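Long-range contact in prophage MuSo2, 43 kDa tail protein (Shewanella oneidensis, PDB 3CDD), which probably serves as a structural baseplate protein of a Mu-like prophage tail, assembling as a trimer: residues A[97-109]-A[123-135]. Residues are numbered along the deposited sequence; the frame is centred on the assembly and turned at random.
Sequences DKTADLVDCSIDY and ADIVCKPFGIKVI
Phe130, in the 3-10 segment 128-130, pushes its ring against short helix 100-104 and the chain that leaves it, part of a buried core in the region related to the second domain of phage gp44-like baseplate proteins; Cys127 and Ile132 complete that side of the core. Asp101 CB lies 3.5 Å from Phe130 CD2, and Cys105 CB meets the ring edge, 3.7 Å from Phe130 CE2. The Cys105 sulfur also sits at that edge, 5.3 Å from the ring centroid, while Tyr249 of the second subunit adds an edge-to-face contact.

Among the aliphatic contacts, Leu102 and Ile132 meet tip to tip, with Leu102 CG 3.7 Å from Ile132 CD1. Both Leu102 methyls touch Cys127 SG, and CD2 also approaches Phe130 CD1 obliquely (3.8 Å). Farther along, Ile107 CG2 packs on Val126 CG1, and Ile125 CG2 comes obliquely up to Tyr109 CD1 (3.5 Å).

Polar links flank this core. A water lies within hydrogen-bonding distance of Asp101 OD2 and Phe130 O, whereas Asp101 OD1 forms salt bridges to Arg248 and Arg250 of the second subunit. Bent at chi3 (61°), the Lys98 chain passes Ile132 and gives a hydrogen bond from Lys98 NZ to Gly131 O (2.8 Å), the donor tilted 21° from the carbonyl plane.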
ATOM      1  N   ASP A  97      -3.586 -20.322 -13.205  1.00 28.29           N
ATOM      2  CA  ASP A  97      -3.337 -21.601 -13.859  1.00 28.56           C
ATOM      3  C   ASP A  97      -2.697 -22.604 -12.874  1.00 28.15           C
ATOM      4  O   ASP A  97      -2.337 -22.224 -11.763  1.00 28.89           O
ATOM      5  CB  ASP A  97      -2.609 -21.407 -15.221  1.00 28.49           C
ATOM      6  CG  ASP A  97      -1.089 -21.491 -15.143  1.00 30.30           C
ATOM      7  OD1 ASP A  97      -0.489 -21.777 -14.068  1.00 25.98           O
ATOM      8  OD2 ASP A  97      -0.493 -21.286 -16.228  1.00 30.56           O
ATOM      9  N   LYS A  98      -2.607 -23.877 -13.265  1.00 27.39           N
ATOM     10  CA  LYS A  98      -2.124 -24.968 -12.389  1.00 26.91           C
ATOM     11  C   LYS A  98      -0.813 -24.691 -11.652  1.00 26.24           C
ATOM     12  O   LYS A  98      -0.635 -25.140 -10.512  1.00 26.02           O
ATOM     13  CB  LYS A  98      -1.958 -26.271 -13.190  1.00 26.78           C
ATOM     14  CG  LYS A  98      -3.256 -26.949 -13.586  1.00 26.76           C
ATOM     15  CD  LYS A  98      -3.005 -28.167 -14.482  1.00 27.24           C
ATOM     16  CE  LYS A  98      -2.159 -29.195 -13.759  1.00 29.81           C
ATOM     17  NZ  LYS A  98      -2.257 -30.558 -14.384  1.00 33.26           N
ATOM     18  N   THR A  99       0.102 -23.963 -12.299  1.00 25.92           N
ATOM     19  CA  THR A  99       1.424 -23.688 -11.706  1.00 25.87           C
ATOM     20  C   THR A  99       1.336 -22.867 -10.414  1.00 26.61           C
ATOM     21  O   THR A  99       2.328 -22.716  -9.704  1.00 25.70           O
ATOM     22  CB  THR A  99       2.403 -23.026 -12.699  1.00 26.31           C
ATOM     23  OG1 THR A  99       1.863 -21.780 -13.161  1.00 26.37           O
ATOM     24  CG2 THR A  99       2.692 -23.950 -13.896  1.00 26.43           C
ATOM     25  N   ALA A 100       0.137 -22.373 -10.086  1.00 27.26           N
ATOM     26  CA  ALA A 100      -0.040 -21.617  -8.847  1.00 27.52           C
ATOM     27  C   ALA A 100       0.260 -22.483  -7.619  1.00 27.62           C
ATOM     28  O   ALA A 100       0.737 -21.974  -6.611  1.00 28.15           O
ATOM     29  CB  ALA A 100      -1.432 -21.033  -8.766  1.00 27.32           C
ATOM     30  N   ASP A 101      -0.004 -23.791  -7.707  1.00 27.22           N
ATOM     31  CA  ASP A 101       0.357 -24.713  -6.632  1.00 26.98           C
ATOM     32  C   ASP A 101       1.867 -24.692  -6.374  1.00 26.99           C
ATOM     33  O   ASP A 101       2.301 -24.825  -5.231  1.00 26.67           O
ATOM     34  CB  ASP A 101      -0.112 -26.143  -6.935  1.00 26.03           C
ATOM     35  CG  ASP A 101      -1.608 -26.327  -6.712  1.00 26.64           C
ATOM     36  OD1 ASP A 101      -2.234 -25.460  -6.049  1.00 26.23           O
ATOM     37  OD2 ASP A 101      -2.160 -27.334  -7.210  1.00 24.80           O
ATOM     38  N   LEU A 102       2.648 -24.504  -7.442  1.00 26.61           N
ATOM     39  CA  LEU A 102       4.108 -24.433  -7.347  1.00 26.38           C
ATOM     40  C   LEU A 102       4.560 -23.156  -6.653  1.00 26.41           C
ATOM     41  O   LEU A 102       5.652 -23.105  -6.106  1.00 26.42           O
ATOM     42  CB  LEU A 102       4.759 -24.497  -8.730  1.00 26.43           C
ATOM     43  CG  LEU A 102       4.463 -25.696  -9.642  1.00 26.29           C
ATOM     44  CD1 LEU A 102       5.179 -25.513 -10.986  1.00 24.49           C
ATOM     45  CD2 LEU A 102       4.863 -27.021  -9.017  1.00 24.90           C
ATOM     46  N   VAL A 103       3.715 -22.128  -6.697  1.00 25.18           N
ATOM     47  CA  VAL A 103       4.028 -20.844  -6.107  1.00 24.94           C
ATOM     48  C   VAL A 103       3.607 -20.822  -4.633  1.00 24.42           C
ATOM     49  O   VAL A 103       4.278 -20.200  -3.806  1.00 23.56           O
ATOM     50  CB  VAL A 103       3.268 -19.701  -6.842  1.00 25.24           C
ATOM     51  CG1 VAL A 103       3.367 -18.352  -6.070  1.00 26.28           C
ATOM     52  CG2 VAL A 103       3.723 -19.581  -8.316  1.00 26.29           C
ATOM     53  N   ASP A 104       2.469 -21.456  -4.337  1.00 23.50           N
ATOM     54  CA  ASP A 104       1.861 -21.426  -2.989  1.00 24.67           C
ATOM     55  C   ASP A 104       2.465 -22.411  -1.997  1.00 24.08           C
ATOM     56  O   ASP A 104       2.568 -22.110  -0.803  1.00 23.99           O
ATOM     57  CB  ASP A 104       0.362 -21.753  -3.053  1.00 24.18           C
ATOM     58  CG  ASP A 104      -0.449 -20.681  -3.712  1.00 25.80           C
ATOM     59  OD1 ASP A 104       0.066 -19.548  -3.956  1.00 24.30           O
ATOM     60  OD2 ASP A 104      -1.626 -21.007  -4.005  1.00 28.71           O
ATOM     61  N   CYS A 105       2.849 -23.584  -2.497  1.00 24.45           N
ATOM     62  CA  CYS A 105       3.080 -24.754  -1.620  1.00 24.73           C
ATOM     63  C   CYS A 105       4.552 -25.077  -1.387  1.00 25.12           C
ATOM     64  O   CYS A 105       5.412 -24.650  -2.163  1.00 25.04           O
ATOM     65  CB  CYS A 105       2.358 -25.972  -2.198  1.00 24.65           C
ATOM     66  SG  CYS A 105       0.561 -25.763  -2.400  1.00 24.40           S
ATOM     67  N   SER A 106       4.830 -25.834  -0.322  1.00 25.03           N
ATOM     68  CA  SER A 106       6.192 -26.219   0.045  1.00 25.29           C
ATOM     69  C   SER A 106       6.630 -27.433  -0.752  1.00 25.68           C
ATOM     70  O   SER A 106       5.792 -28.211  -1.220  1.00 25.73           O
ATOM     71  CB  SER A 106       6.287 -26.547   1.541  1.00 25.09           C
ATOM     72  OG  SER A 106       5.816 -25.480   2.343  1.00 24.47           O
ATOM     73  N   ILE A 107       7.941 -27.571  -0.931  1.00 25.82           N
ATOM     74  CA  ILE A 107       8.530 -28.787  -1.491  1.00 26.52           C
ATOM     75  C   ILE A 107       8.634 -29.818  -0.384  1.00 27.58           C
ATOM     76  O   ILE A 107       9.244 -29.560   0.656  1.00 27.15           O
ATOM     77  CB  ILE A 107       9.963 -28.554  -2.025  1.00 26.39           C
ATOM     78  CG1 ILE A 107       9.989 -27.408  -3.041  1.00 25.77           C
ATOM     79  CG2 ILE A 107      10.536 -29.855  -2.626  1.00 26.34           C
ATOM     80  CD1 ILE A 107      11.332 -26.648  -3.104  1.00 23.46           C
ATOM     81  N   ASP A 108       8.023 -30.976  -0.607  1.00 29.15           N
ATOM     82  CA  ASP A 108       8.211 -32.119   0.276  1.00 31.29           C
ATOM     83  C   ASP A 108       9.059 -33.198  -0.409  1.00 31.81           C
ATOM     84  O   ASP A 108       8.547 -34.236  -0.834  1.00 33.09           O
ATOM     85  CB  ASP A 108       6.875 -32.686   0.758  1.00 30.97           C
ATOM     86  CG  ASP A 108       7.040 -33.702   1.879  1.00 34.26           C
ATOM     87  OD1 ASP A 108       8.135 -34.314   2.010  1.00 36.78           O
ATOM     88  OD2 ASP A 108       6.065 -33.898   2.639  1.00 36.00           O
ATOM     89  N   TYR A 109      10.357 -32.937  -0.509  1.00 32.13           N
ATOM     90  CA  TYR A 109      11.315 -33.919  -1.010  1.00 31.92           C
ATOM     91  C   TYR A 109      12.207 -34.301   0.172  1.00 31.87           C
ATOM     92  O   TYR A 109      13.191 -33.614   0.461  1.00 32.15           O
ATOM     93  CB  TYR A 109      12.101 -33.346  -2.200  1.00 31.49           C
ATOM     94  CG  TYR A 109      12.997 -34.350  -2.901  1.00 31.94           C
ATOM     95  CD1 TYR A 109      12.459 -35.392  -3.662  1.00 30.98           C
ATOM     96  CD2 TYR A 109      14.392 -34.254  -2.803  1.00 31.13           C
ATOM     97  CE1 TYR A 109      13.294 -36.323  -4.303  1.00 31.39           C
ATOM     98  CE2 TYR A 109      15.227 -35.163  -3.446  1.00 30.44           C
ATOM     99  CZ  TYR A 109      14.674 -36.197  -4.189  1.00 31.02           C
ATOM    100  OH  TYR A 109      15.504 -37.104  -4.809  1.00 32.69           O
ATOM    101  N   ALA A 123      13.063 -30.103 -11.773  1.00 28.00           N
ATOM    102  CA  ALA A 123      11.698 -29.630 -12.040  1.00 28.79           C
ATOM    103  C   ALA A 123      10.731 -30.801 -12.193  1.00 29.73           C
ATOM    104  O   ALA A 123       9.617 -30.731 -11.680  1.00 30.62           O
ATOM    105  CB  ALA A 123      11.660 -28.703 -13.264  1.00 28.16           C
ATOM    106  N   ASP A 124      11.159 -31.875 -12.876  1.00 30.33           N
ATOM    107  CA  ASP A 124      10.372 -33.120 -12.965  1.00 31.26           C
ATOM    108  C   ASP A 124      10.005 -33.656 -11.574  1.00 31.16           C
ATOM    109  O   ASP A 124       8.851 -34.045 -11.330  1.00 31.20           O
ATOM    110  CB  ASP A 124      11.127 -34.218 -13.754  1.00 31.97           C
ATOM    111  CG  ASP A 124      11.156 -33.970 -15.276  1.00 33.77           C
ATOM    112  OD1 ASP A 124      10.426 -33.101 -15.784  1.00 37.23           O
ATOM    113  OD2 ASP A 124      11.919 -34.668 -15.980  1.00 37.06           O
ATOM    114  N   ILE A 125      10.988 -33.660 -10.667  1.00 30.79           N
ATOM    115  CA  ILE A 125      10.795 -34.130  -9.285  1.00 30.52           C
ATOM    116  C   ILE A 125       9.781 -33.303  -8.483  1.00 29.84           C
ATOM    117  O   ILE A 125       8.775 -33.839  -8.011  1.00 29.24           O
ATOM    118  CB  ILE A 125      12.138 -34.231  -8.492  1.00 30.89           C
ATOM    119  CG1 ILE A 125      13.013 -35.362  -9.059  1.00 31.26           C
ATOM    120  CG2 ILE A 125      11.851 -34.497  -6.997  1.00 31.39           C
ATOM    121  CD1 ILE A 125      14.493 -35.293  -8.691  1.00 31.23           C
ATOM    122  N   VAL A 126      10.035 -31.999  -8.339  1.00 28.97           N
ATOM    123  CA  VAL A 126       9.181 -31.157  -7.486  1.00 28.47           C
ATOM    124  C   VAL A 126       7.762 -30.927  -8.032  1.00 28.47           C
ATOM    125  O   VAL A 126       6.861 -30.626  -7.264  1.00 27.93           O
ATOM    126  CB  VAL A 126       9.871 -29.816  -7.083  1.00 28.54           C
ATOM    127  CG1 VAL A 126      11.218 -30.103  -6.344  1.00 27.61           C
ATOM    128  CG2 VAL A 126      10.074 -28.901  -8.305  1.00 27.82           C
ATOM    129  N   CYS A 127       7.587 -31.102  -9.348  1.00 28.80           N
ATOM    130  CA  CYS A 127       6.320 -30.835 -10.057  1.00 28.80           C
ATOM    131  C   CYS A 127       5.362 -32.019 -10.045  1.00 28.78           C
ATOM    132  O   CYS A 127       4.137 -31.835 -10.086  1.00 27.76           O
ATOM    133  CB  CYS A 127       6.599 -30.458 -11.515  1.00 28.88           C
ATOM    134  SG  CYS A 127       7.020 -28.720 -11.758  1.00 31.12           S
ATOM    135  N   LYS A 128       5.938 -33.226  -9.994  1.00 28.31           N
ATOM    136  CA  LYS A 128       5.204 -34.477 -10.134  1.00 29.03           C
ATOM    137  C   LYS A 128       4.046 -34.671  -9.138  1.00 28.96           C
ATOM    138  O   LYS A 128       2.950 -34.984  -9.576  1.00 29.82           O
ATOM    139  CB  LYS A 128       6.171 -35.679 -10.098  1.00 28.97           C
ATOM    140  CG  LYS A 128       5.500 -37.038 -10.207  1.00 30.44           C
ATOM    141  CD  LYS A 128       6.433 -38.039 -10.863  1.00 32.17           C
ATOM    142  CE  LYS A 128       5.719 -39.335 -11.162  1.00 33.58           C
ATOM    143  NZ  LYS A 128       6.057 -40.382 -10.150  1.00 34.53           N
ATOM    144  N   PRO A 129       4.272 -34.480  -7.810  1.00 28.79           N
ATOM    145  CA  PRO A 129       3.142 -34.718  -6.881  1.00 28.41           C
ATOM    146  C   PRO A 129       1.988 -33.712  -7.077  1.00 28.20           C
ATOM    147  O   PRO A 129       0.879 -33.945  -6.590  1.00 27.21           O
ATOM    148  CB  PRO A 129       3.777 -34.547  -5.493  1.00 28.43           C
ATOM    149  CG  PRO A 129       4.962 -33.703  -5.717  1.00 28.56           C
ATOM    150  CD  PRO A 129       5.486 -34.051  -7.084  1.00 28.54           C
ATOM    151  N   PHE A 130       2.262 -32.613  -7.787  1.00 27.76           N
ATOM    152  CA  PHE A 130       1.223 -31.647  -8.147  1.00 27.50           C
ATOM    153  C   PHE A 130       0.554 -32.005  -9.488  1.00 28.47           C
ATOM    154  O   PHE A 130      -0.381 -31.313  -9.934  1.00 28.69           O
ATOM    155  CB  PHE A 130       1.802 -30.246  -8.227  1.00 26.39           C
ATOM    156  CG  PHE A 130       2.378 -29.722  -6.924  1.00 25.76           C
ATOM    157  CD1 PHE A 130       3.756 -29.804  -6.667  1.00 23.25           C
ATOM    158  CD2 PHE A 130       1.565 -29.094  -5.987  1.00 22.49           C
ATOM    159  CE1 PHE A 130       4.302 -29.277  -5.482  1.00 20.02           C
ATOM    160  CE2 PHE A 130       2.103 -28.580  -4.799  1.00 23.39           C
ATOM    161  CZ  PHE A 130       3.485 -28.676  -4.546  1.00 20.66           C
ATOM    162  N   GLY A 131       1.022 -33.089 -10.118  1.00 28.87           N
ATOM    163  CA  GLY A 131       0.526 -33.506 -11.435  1.00 29.48           C
ATOM    164  C   GLY A 131       0.681 -32.417 -12.485  1.00 29.99           C
ATOM    165  O   GLY A 131      -0.249 -32.133 -13.248  1.00 30.72           O
ATOM    166  N   ILE A 132       1.848 -31.781 -12.489  1.00 29.54           N
ATOM    167  CA  ILE A 132       2.176 -30.720 -13.425  1.00 29.25           C
ATOM    168  C   ILE A 132       3.321 -31.230 -14.314  1.00 30.28           C
ATOM    169  O   ILE A 132       4.370 -31.669 -13.804  1.00 29.92           O
ATOM    170  CB  ILE A 132       2.581 -29.408 -12.666  1.00 28.81           C
ATOM    171  CG1 ILE A 132       1.345 -28.724 -12.065  1.00 29.25           C
ATOM    172  CG2 ILE A 132       3.328 -28.431 -13.581  1.00 27.32           C
ATOM    173  CD1 ILE A 132       1.645 -27.763 -10.933  1.00 28.30           C
ATOM    174  N   LYS A 133       3.100 -31.203 -15.630  1.00 30.93           N
ATOM    175  CA  LYS A 133       4.136 -31.576 -16.597  1.00 31.62           C
ATOM    176  C   LYS A 133       5.148 -30.451 -16.793  1.00 31.62           C
ATOM    177  O   LYS A 133       4.800 -29.261 -16.670  1.00 31.77           O
ATOM    178  CB  LYS A 133       3.531 -31.962 -17.949  1.00 32.34           C
ATOM    179  CG  LYS A 133       2.874 -33.320 -17.989  1.00 33.90           C
ATOM    180  CD  LYS A 133       3.231 -34.033 -19.303  1.00 39.14           C
ATOM    181  CE  LYS A 133       2.271 -35.164 -19.621  1.00 40.51           C
ATOM    182  NZ  LYS A 133       0.992 -34.626 -20.172  1.00 41.66           N
ATOM    183  N   VAL A 134       6.392 -30.838 -17.081  1.00 31.56           N
ATOM    184  CA  VAL A 134       7.477 -29.898 -17.342  1.00 31.47           C
ATOM    185  C   VAL A 134       7.862 -29.971 -18.823  1.00 31.74           C
ATOM    186  O   VAL A 134       8.337 -31.006 -19.299  1.00 31.95           O
ATOM    187  CB  VAL A 134       8.742 -30.210 -16.471  1.00 32.22           C
ATOM    188  CG1 VAL A 134       9.889 -29.235 -16.804  1.00 29.74           C
ATOM    189  CG2 VAL A 134       8.414 -30.212 -14.984  1.00 31.93           C
ATOM    190  N   ILE A 135       7.651 -28.871 -19.540  1.00 31.91           N
ATOM    191  CA  ILE A 135       7.989 -28.763 -20.960  1.00 32.00           C
ATOM    192  C   ILE A 135       9.312 -28.014 -21.071  1.00 32.26           C
ATOM    193  O   ILE A 135       9.454 -26.939 -20.507  1.00 31.88           O
ATOM    194  CB  ILE A 135       6.893 -27.992 -21.769  1.00 32.07           C
ATOM    195  CG1 ILE A 135       5.478 -28.604 -21.591  1.00 31.96           C
ATOM    196  CG2 ILE A 135       7.301 -27.810 -23.255  1.00 32.05           C
ATOM    197  CD1 ILE A 135       5.363 -30.107 -21.770  1.00 31.05           C
TER
HETATM  198  O   HOH W   1       0.448 -29.691 -16.140  1.00 40.02           O
HETATM  199  O   HOH W   2      -1.825 -28.588  -9.682  1.00 27.65           O